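Local coordinates for fiber protein (Snake adenovirus 1, PDB 4D0U), which probably attaches the virion to its host-cell receptor through this trimeric head domain at the tip of the fibre spike, at residues K39-A45 with F58-E64; V54-F58 with G80-F85. The protein carries 2 engineered substitutions. All blocks are in the same frame, centred on the assembly; numbering follows the deposited sequence.

Contact 1 of 2, residues K39-A45 with F58-E64; sequences KTSLDIA and FQAREEE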
ATOM      1  N   LYS A  39     -12.059  12.000  -7.854  1.00 29.79           N
ATOM      2  CA  LYS A  39     -12.229  10.760  -8.623  1.00 24.43           C
ATOM      3  C   LYS A  39     -12.852   9.639  -7.788  1.00 22.15           C
ATOM      4  O   LYS A  39     -13.157   8.566  -8.321  1.00 20.58           O
ATOM      5  CB  LYS A  39     -10.897  10.301  -9.214  1.00 22.00           C
ATOM      6  CG  LYS A  39     -10.300  11.272 -10.230  1.00 21.88           C
ATOM      7  CD  LYS A  39      -8.971  10.757 -10.763  1.00 20.45           C
ATOM      8  CE  LYS A  39      -8.187  11.849 -11.460  1.00 20.36           C
ATOM      9  NZ  LYS A  39      -7.046  11.311 -12.255  1.00 20.03           N
ATOM     10  N   THR A  40     -13.057   9.920  -6.502  1.00 21.08           N
ATOM     11  CA  THR A  40     -13.595   8.931  -5.565  1.00 21.61           C
ATOM     12  C   THR A  40     -15.106   8.865  -5.664  1.00 22.87           C
ATOM     13  O   THR A  40     -15.791   9.849  -5.387  1.00 24.50           O
ATOM     14  CB  THR A  40     -13.155   9.240  -4.125  1.00 22.57           C
ATOM     15  OG1 THR A  40     -11.724   9.231  -4.077  1.00 23.33           O
ATOM     16  CG2 THR A  40     -13.667   8.195  -3.159  1.00 23.44           C
ATOM     17  N   SER A  41     -15.619   7.709  -6.068  1.00 21.66           N
ATOM     18  CA  SER A  41     -17.065   7.506  -6.257  1.00 22.49           C
ATOM     19  C   SER A  41     -17.710   6.702  -5.119  1.00 23.58           C
ATOM     20  O   SER A  41     -18.935   6.626  -5.013  1.00 23.85           O
ATOM     21  CB  SER A  41     -17.326   6.807  -7.593  1.00 22.65           C
ATOM     22  OG  SER A  41     -16.496   5.661  -7.764  1.00 24.56           O
ATOM     23  N   LEU A  42     -16.883   6.062  -4.292  1.00 22.47           N
ATOM     24  CA  LEU A  42     -17.367   5.359  -3.103  1.00 22.61           C
ATOM     25  C   LEU A  42     -16.268   5.362  -2.058  1.00 21.41           C
ATOM     26  O   LEU A  42     -15.108   5.076  -2.366  1.00 21.19           O
ATOM     27  CB  LEU A  42     -17.771   3.915  -3.432  1.00 24.74           C
ATOM     28  CG  LEU A  42     -18.113   3.102  -2.171  1.00 26.40           C
ATOM     29  CD1 LEU A  42     -19.585   3.256  -1.846  1.00 28.13           C
ATOM     30  CD2 LEU A  42     -17.746   1.636  -2.305  1.00 28.94           C
ATOM     31  N   ASP A  43     -16.611   5.702  -0.821  1.00 21.85           N
ATOM     32  CA  ASP A  43     -15.620   5.637   0.234  1.00 23.59           C
ATOM     33  C   ASP A  43     -16.280   5.353   1.549  1.00 24.01           C
ATOM     34  O   ASP A  43     -16.711   6.302   2.213  1.00 26.02           O
ATOM     35  CB  ASP A  43     -14.845   6.964   0.317  1.00 25.50           C
ATOM     36  CG  ASP A  43     -13.399   6.767   0.668  1.00 28.74           C
ATOM     37  OD1 ASP A  43     -13.002   5.596   0.836  1.00 27.45           O
ATOM     38  OD2 ASP A  43     -12.641   7.770   0.759  1.00 31.44           O
ATOM     39  N   ILE A  44     -16.358   4.077   1.940  1.00 21.78           N
ATOM     40  CA  ILE A  44     -17.062   3.704   3.158  1.00 21.96           C
ATOM     41  C   ILE A  44     -16.171   2.956   4.140  1.00 20.62           C
ATOM     42  O   ILE A  44     -15.171   2.361   3.760  1.00 19.31           O
ATOM     43  CB  ILE A  44     -18.292   2.837   2.863  1.00 22.74           C
ATOM     44  CG1 ILE A  44     -17.881   1.490   2.254  1.00 22.61           C
ATOM     45  CG2 ILE A  44     -19.308   3.624   2.013  1.00 25.30           C
ATOM     46  CD1 ILE A  44     -19.010   0.585   1.848  1.00 23.74           C
ATOM     47  N   ALA A  45     -16.570   2.971   5.398  1.00 18.44           N
ATOM     48  CA  ALA A  45     -15.719   2.472   6.445  1.00 17.42           C
ATOM     49  C   ALA A  45     -16.602   1.890   7.524  1.00 17.29           C
ATOM     50  O   ALA A  45     -17.699   2.413   7.805  1.00 16.85           O
ATOM     51  CB  ALA A  45     -14.823   3.589   6.982  1.00 18.02           C
ATOM     52  N   PHE A  58     -12.388  -1.700   8.312  1.00 12.30           N
ATOM     53  CA  PHE A  58     -12.249  -1.830   6.874  1.00 12.26           C
ATOM     54  C   PHE A  58     -12.701  -0.560   6.207  1.00 12.55           C
ATOM     55  O   PHE A  58     -13.657   0.068   6.656  1.00 14.24           O
ATOM     56  CB  PHE A  58     -13.069  -3.010   6.360  1.00 12.97           C
ATOM     57  CG  PHE A  58     -12.461  -4.341   6.712  1.00 14.25           C
ATOM     58  CD1 PHE A  58     -11.505  -4.912   5.881  1.00 15.30           C
ATOM     59  CD2 PHE A  58     -12.795  -4.980   7.911  1.00 16.47           C
ATOM     60  CE1 PHE A  58     -10.915  -6.132   6.206  1.00 14.80           C
ATOM     61  CE2 PHE A  58     -12.207  -6.196   8.235  1.00 15.77           C
ATOM     62  CZ  PHE A  58     -11.259  -6.754   7.392  1.00 15.57           C
ATOM     63  N   GLN A  59     -12.012  -0.192   5.140  1.00 12.07           N
ATOM     64  CA  GLN A  59     -12.471   0.885   4.237  1.00 12.24           C
ATOM     65  C   GLN A  59     -12.567   0.340   2.843  1.00 12.44           C
ATOM     66  O   GLN A  59     -11.662  -0.359   2.386  1.00 12.21           O
ATOM     67  CB  GLN A  59     -11.505   2.064   4.300  1.00 12.72           C
ATOM     68  CG  GLN A  59     -11.710   3.096   3.194  1.00 14.27           C
ATOM     69  CD  GLN A  59     -10.539   4.050   3.087  1.00 15.98           C
ATOM     70  OE1 GLN A  59      -9.512   3.852   3.734  1.00 17.35           O
ATOM     71  NE2 GLN A  59     -10.689   5.087   2.273  1.00 18.04           N
ATOM     72  N   ALA A  60     -13.686   0.599   2.162  1.00 11.86           N
ATOM     73  CA  ALA A  60     -13.866   0.166   0.769  1.00 12.27           C
ATOM     74  C   ALA A  60     -13.933   1.419  -0.072  1.00 13.19           C
ATOM     75  O   ALA A  60     -14.736   2.321   0.214  1.00 14.30           O
ATOM     76  CB  ALA A  60     -15.161  -0.648   0.610  1.00 12.53           C
ATOM     77  N   ARG A  61     -13.051   1.516  -1.055  1.00 12.63           N
ATOM     78  CA  ARG A  61     -12.981   2.725  -1.885  1.00 13.90           C
ATOM     79  C   ARG A  61     -13.079   2.371  -3.362  1.00 14.66           C
ATOM     80  O   ARG A  61     -12.450   1.439  -3.842  1.00 14.48           O
ATOM     81  CB  ARG A  61     -11.686   3.498  -1.598  1.00 15.58           C
ATOM     82  CG  ARG A  61     -11.489   4.737  -2.466  1.00 19.56           C
ATOM     83  CD  ARG A  61     -10.143   5.361  -2.171  1.00 23.41           C
ATOM     84  NE  ARG A  61     -10.197   6.156  -0.951  1.00 31.30           N
ATOM     85  CZ  ARG A  61      -9.127   6.572  -0.261  1.00 34.85           C
ATOM     86  NH1 ARG A  61      -7.880   6.261  -0.651  1.00 34.14           N
ATOM     87  NH2 ARG A  61      -9.313   7.305   0.833  1.00 35.40           N
ATOM     88  N   GLU A  62     -13.876   3.141  -4.099  1.00 14.48           N
ATOM     89  CA  GLU A  62     -13.895   3.042  -5.561  1.00 14.91           C
ATOM     90  C   GLU A  62     -13.397   4.369  -6.153  1.00 14.92           C
ATOM     91  O   GLU A  62     -13.842   5.436  -5.721  1.00 15.70           O
ATOM     92  CB  GLU A  62     -15.315   2.766  -6.024  1.00 16.45           C
ATOM     93  CG  GLU A  62     -15.381   2.517  -7.517  1.00 19.42           C
ATOM     94  CD  GLU A  62     -16.780   2.271  -8.001  1.00 22.45           C
ATOM     95  OE1 GLU A  62     -17.572   3.245  -8.076  1.00 27.29           O
ATOM     96  OE2 GLU A  62     -17.093   1.105  -8.283  1.00 25.42           O
ATOM     97  N   GLU A  63     -12.450   4.289  -7.090  1.00 14.45           N
ATOM     98  CA  GLU A  63     -11.926   5.459  -7.781  1.00 15.70           C
ATOM     99  C   GLU A  63     -12.102   5.306  -9.276  1.00 16.64           C
ATOM    100  O   GLU A  63     -11.740   4.282  -9.859  1.00 15.68           O
ATOM    101  CB  GLU A  63     -10.442   5.702  -7.454  1.00 16.95           C
ATOM    102  CG  GLU A  63     -10.220   5.981  -5.977  1.00 18.89           C
ATOM    103  CD  GLU A  63      -8.756   5.821  -5.576  1.00 20.97           C
ATOM    104  OE1 GLU A  63      -7.973   6.741  -5.896  1.00 21.36           O
ATOM    105  OE2 GLU A  63      -8.409   4.806  -4.923  1.00 19.21           O
ATOM    106  N   GLU A  64     -12.677   6.345  -9.890  1.00 19.00           N
ATOM    107  CA  GLU A  64     -12.903   6.338 -11.324  1.00 22.27           C
ATOM    108  C   GLU A  64     -11.730   7.051 -11.998  1.00 21.97           C
ATOM    109  O   GLU A  64     -11.522   8.260 -11.790  1.00 23.81           O
ATOM    110  CB  GLU A  64     -14.258   6.986 -11.640  1.00 25.35           C
ATOM    111  CG  GLU A  64     -15.408   6.032 -11.307  1.00 32.61           C
ATOM    112  CD  GLU A  64     -16.768   6.697 -11.208  1.00 41.39           C
ATOM    113  OE1 GLU A  64     -16.874   7.930 -11.421  1.00 44.65           O
ATOM    114  OE2 GLU A  64     -17.743   5.968 -10.914  1.00 47.44           O
TER
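Leu42 to Ala45 pair antiparallel with strand 58-64, the short axes 4.5 Å apart at 176°, and the pairing is interrupted by a classic beta bulge in which Ser41 and Leu42 both face Glu62. This is the open end, away from the turn, of the beta hairpin made by strands 40-49 and 55-65 in the fibre head. Beyond the bulge the register moves by one residue, so that Thr40 stands opposite Glu63. At the bulge Glu62 O takes two amides: Ser41 N at 2.9 Å and, weakly, Leu42 N at 3.4 Å. Outside it, Glu64 N donates to Lys39 O, while Ile44 and Ala60 exchange a pair of bonds.

On the face of Asp43, Arg61 and Gln59 the side chains are polar. The Gln59 chain, extended with CG opposite the backbone N (chi1 167°), brings NE2 to Asp43 OD1 at 2.8 Å; the oxygen lies in the amide plane of Gln59, while NE2 reaches its syn side from somewhat out of the carboxylate plane. Arg61 lies alongside Asp43, pointing the same way, and makes a salt bridge of weak bonds, NH2 to Asp43 OD2 at 3.4 Å and NE shared between both carboxylate oxygens, with the flat groups inclined at 61°. Both charges have partners across the trimer interface: Arg61 NH2 finds its stronger partner in Glu63 of the second subunit, and Asp43 OD2 bridges Lys39 of that subunit.

The other face is apolar along Leu42, Ile44 and Ala60, where Ile44 CG1 rests on Ala60 CB at 3.8 Å and helix 91-98 covers the row through Glu92 and Phe96. Towards the bulge it turns polar. Glu62 spans two partners there, OE2 bridging Arg71 while OE1 accepts the Ser41 hydroxyl, OG to OE1 2.7 Å, through its anti lone pair.

Contact 2 of 2, residues V54-F58 with G80-F85; sequences VSFAF and GLTGPF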
ATOM      1  N   VAL A  54     -11.796  -9.651  18.820  1.00 19.69           N
ATOM      2  CA  VAL A  54     -10.851  -9.095  17.833  1.00 17.03           C
ATOM      3  C   VAL A  54     -11.621  -8.104  16.964  1.00 15.98           C
ATOM      4  O   VAL A  54     -12.705  -8.405  16.487  1.00 15.78           O
ATOM      5  CB  VAL A  54     -10.198 -10.198  16.946  1.00 17.15           C
ATOM      6  CG1 VAL A  54      -9.325  -9.578  15.861  1.00 17.17           C
ATOM      7  CG2 VAL A  54      -9.388 -11.207  17.772  1.00 18.20           C
ATOM      8  N   SER A  55     -11.055  -6.915  16.754  1.00 16.42           N
ATOM      9  CA  SER A  55     -11.744  -5.939  15.910  1.00 16.82           C
ATOM     10  C   SER A  55     -10.866  -5.404  14.808  1.00 15.87           C
ATOM     11  O   SER A  55      -9.661  -5.180  15.005  1.00 15.60           O
ATOM     12  CB  SER A  55     -12.374  -4.817  16.710  1.00 22.03           C
ATOM     13  OG  SER A  55     -11.397  -3.995  17.233  1.00 26.16           O
ATOM     14  N   PHE A  56     -11.500  -5.235  13.656  1.00 14.94           N
ATOM     15  CA  PHE A  56     -10.880  -4.707  12.446  1.00 14.26           C
ATOM     16  C   PHE A  56     -11.661  -3.503  11.988  1.00 14.39           C
ATOM     17  O   PHE A  56     -12.884  -3.463  12.109  1.00 15.70           O
ATOM     18  CB  PHE A  56     -10.984  -5.705  11.295  1.00 14.11           C
ATOM     19  CG  PHE A  56      -9.846  -6.671  11.204  1.00 14.30           C
ATOM     20  CD1 PHE A  56      -9.773  -7.768  12.066  1.00 15.56           C
ATOM     21  CD2 PHE A  56      -8.860  -6.512  10.229  1.00 14.39           C
ATOM     22  CE1 PHE A  56      -8.724  -8.677  11.980  1.00 14.81           C
ATOM     23  CE2 PHE A  56      -7.825  -7.439  10.135  1.00 14.09           C
ATOM     24  CZ  PHE A  56      -7.751  -8.511  11.011  1.00 14.00           C
ATOM     25  N   ALA A  57     -10.960  -2.560  11.382  1.00 12.87           N
ATOM     26  CA  ALA A  57     -11.618  -1.538  10.613  1.00 12.54           C
ATOM     27  C   ALA A  57     -11.348  -1.790   9.139  1.00 12.47           C
ATOM     28  O   ALA A  57     -10.220  -2.084   8.767  1.00 12.46           O
ATOM     29  CB  ALA A  57     -11.066  -0.187  11.020  1.00 12.90           C
ATOM     30  N   PHE A  58     -12.388  -1.700   8.312  1.00 12.30           N
ATOM     31  CA  PHE A  58     -12.249  -1.830   6.874  1.00 12.26           C
ATOM     32  C   PHE A  58     -12.701  -0.560   6.207  1.00 12.55           C
ATOM     33  O   PHE A  58     -13.657   0.068   6.656  1.00 14.24           O
ATOM     34  CB  PHE A  58     -13.069  -3.010   6.360  1.00 12.97           C
ATOM     35  CG  PHE A  58     -12.461  -4.341   6.712  1.00 14.25           C
ATOM     36  CD1 PHE A  58     -11.505  -4.912   5.881  1.00 15.30           C
ATOM     37  CD2 PHE A  58     -12.795  -4.980   7.911  1.00 16.47           C
ATOM     38  CE1 PHE A  58     -10.915  -6.132   6.206  1.00 14.80           C
ATOM     39  CE2 PHE A  58     -12.207  -6.196   8.235  1.00 15.77           C
ATOM     40  CZ  PHE A  58     -11.259  -6.754   7.392  1.00 15.57           C
ATOM     41  N   GLY A  80      -3.875  -9.206  17.421  1.00 16.90           N
ATOM     42  CA  GLY A  80      -3.439 -10.403  16.719  1.00 17.31           C
ATOM     43  C   GLY A  80      -4.578 -11.293  16.274  1.00 18.37           C
ATOM     44  O   GLY A  80      -5.757 -11.101  16.658  1.00 20.17           O
ATOM     45  N   LEU A  81      -4.232 -12.284  15.470  1.00 16.55           N
ATOM     46  CA  LEU A  81      -5.197 -13.255  14.968  1.00 16.93           C
ATOM     47  C   LEU A  81      -4.540 -14.595  14.976  1.00 17.65           C
ATOM     48  O   LEU A  81      -3.476 -14.781  14.383  1.00 19.04           O
ATOM     49  CB  LEU A  81      -5.582 -12.971  13.517  1.00 17.98           C
ATOM     50  CG  LEU A  81      -6.837 -12.239  13.143  1.00 17.80           C
ATOM     51  CD1 LEU A  81      -6.913 -12.251  11.619  1.00 15.13           C
ATOM     52  CD2 LEU A  81      -8.082 -12.866  13.762  1.00 16.10           C
ATOM     53  N   THR A  82      -5.199 -15.548  15.606  1.00 17.84           N
ATOM     54  CA  THR A  82      -4.664 -16.873  15.701  1.00 19.37           C
ATOM     55  C   THR A  82      -5.121 -17.717  14.549  1.00 20.62           C
ATOM     56  O   THR A  82      -4.397 -18.626  14.148  1.00 23.82           O
ATOM     57  CB  THR A  82      -5.030 -17.541  17.045  1.00 20.79           C
ATOM     58  OG1 THR A  82      -6.453 -17.626  17.175  1.00 23.28           O
ATOM     59  CG2 THR A  82      -4.488 -16.713  18.195  1.00 23.20           C
ATOM     60  N   GLY A  83      -6.298 -17.391  13.993  1.00 17.25           N
ATOM     61  CA  GLY A  83      -6.912 -18.160  12.922  1.00 17.38           C
ATOM     62  C   GLY A  83      -7.827 -17.229  12.156  1.00 14.59           C
ATOM     63  O   GLY A  83      -7.761 -16.017  12.343  1.00 16.29           O
ATOM     64  N   PRO A  84      -8.668 -17.779  11.273  1.00 14.20           N
ATOM     65  CA  PRO A  84      -9.531 -16.942  10.451  1.00 12.99           C
ATOM     66  C   PRO A  84     -10.397 -16.011  11.281  1.00 13.35           C
ATOM     67  O   PRO A  84     -10.866 -16.375  12.380  1.00 14.24           O
ATOM     68  CB  PRO A  84     -10.412 -17.964   9.708  1.00 14.21           C
ATOM     69  CG  PRO A  84      -9.515 -19.153   9.600  1.00 15.26           C
ATOM     70  CD  PRO A  84      -8.790 -19.212  10.913  1.00 14.75           C
ATOM     71  N   PHE A  85     -10.563 -14.797  10.765  1.00 12.44           N
ATOM     72  CA  PHE A  85     -11.408 -13.796  11.368  1.00 12.26           C
ATOM     73  C   PHE A  85     -12.763 -13.896  10.690  1.00 12.66           C
ATOM     74  O   PHE A  85     -12.865 -13.767   9.467  1.00 12.43           O
ATOM     75  CB  PHE A  85     -10.815 -12.412  11.070  1.00 11.90           C
ATOM     76  CG  PHE A  85     -11.651 -11.263  11.565  1.00 11.84           C
ATOM     77  CD1 PHE A  85     -11.675 -10.947  12.927  1.00 11.94           C
ATOM     78  CD2 PHE A  85     -12.425 -10.501  10.665  1.00 12.49           C
ATOM     79  CE1 PHE A  85     -12.430  -9.883  13.399  1.00 12.03           C
ATOM     80  CE2 PHE A  85     -13.191  -9.439  11.143  1.00 12.13           C
ATOM     81  CZ  PHE A  85     -13.184  -9.136  12.512  1.00 12.08           C
TER
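Phe56 and Phe85 form the aromatic centre of this contact, which packs the start of strand 55-65 against the loop 80-84 and Phe85, the first residue of strand 85-88. Their ring centroids are 4.6 Å apart and the planes meet at 48°, an oblique pairing. Phe56 CD1 sits over the middle of one face of the Phe85 ring, 3.6 Å from Phe85 CE1, and the two side chains run antiparallel past one another. Phe85 has CG opposite its backbone N (chi1 176°), which lays the face of its ring against Phe56 CD1. Farther along, Phe58 meets Phe85 more loosely, its CE2 4.5 Å from Phe85 CE2, with the latter atom at the edge of the Phe58 ring.

Aliphatic contacts continue the packing toward the loop. Leu81 crosses Phe56 at about a right angle and sets CD1 against the ring edge, 3.9 Å from Phe56 CZ. Its other methyl, CD2, meets Val54 CG1 at 4.1 Å, and the same valine methyl reaches Phe85 CE1 at 4.0 Å. Leu81 also touches Ile127 of strand 122-127, so the group is continuous with the sheet that holds strand 85-88.

Polar atoms enter only from the backbone. Val54 O lies in the plane of the Phe85 ring, at its edge, 3.4 Å from CE1, and Gly80 O approaches the Val54 methyls. The loop's own backbone bonding is made to other parts of the fold, as from Leu81 to Leu131. With no hydrogen bonds between the two segments, their association rests on the fit of apolar surfaces.

Strand 55-65 serves both contacts, which share Phe58 yet have centres about 22 Å apart, on opposite sides of the chain's centre. Contact 1 joins this strand to its sheet neighbour, strand 40-49, through antiparallel backbone bonding broken by one bulge; contact 2 joins its beginning to loop 80-84 and Phe85 mainly by apolar side chains, without hydrogen bonds. The difference follows their place in the fold. Contact 1 is partly buried and borders both other subunits of the trimer, where charged groups can be paired, whereas contact 2 is buried between the two sheets and gathers aromatic and aliphatic groups. Phe58 marks the change, its backbone continuing the pairing with strand 40-49 at Glu46 while its ring turns into the apolar interior.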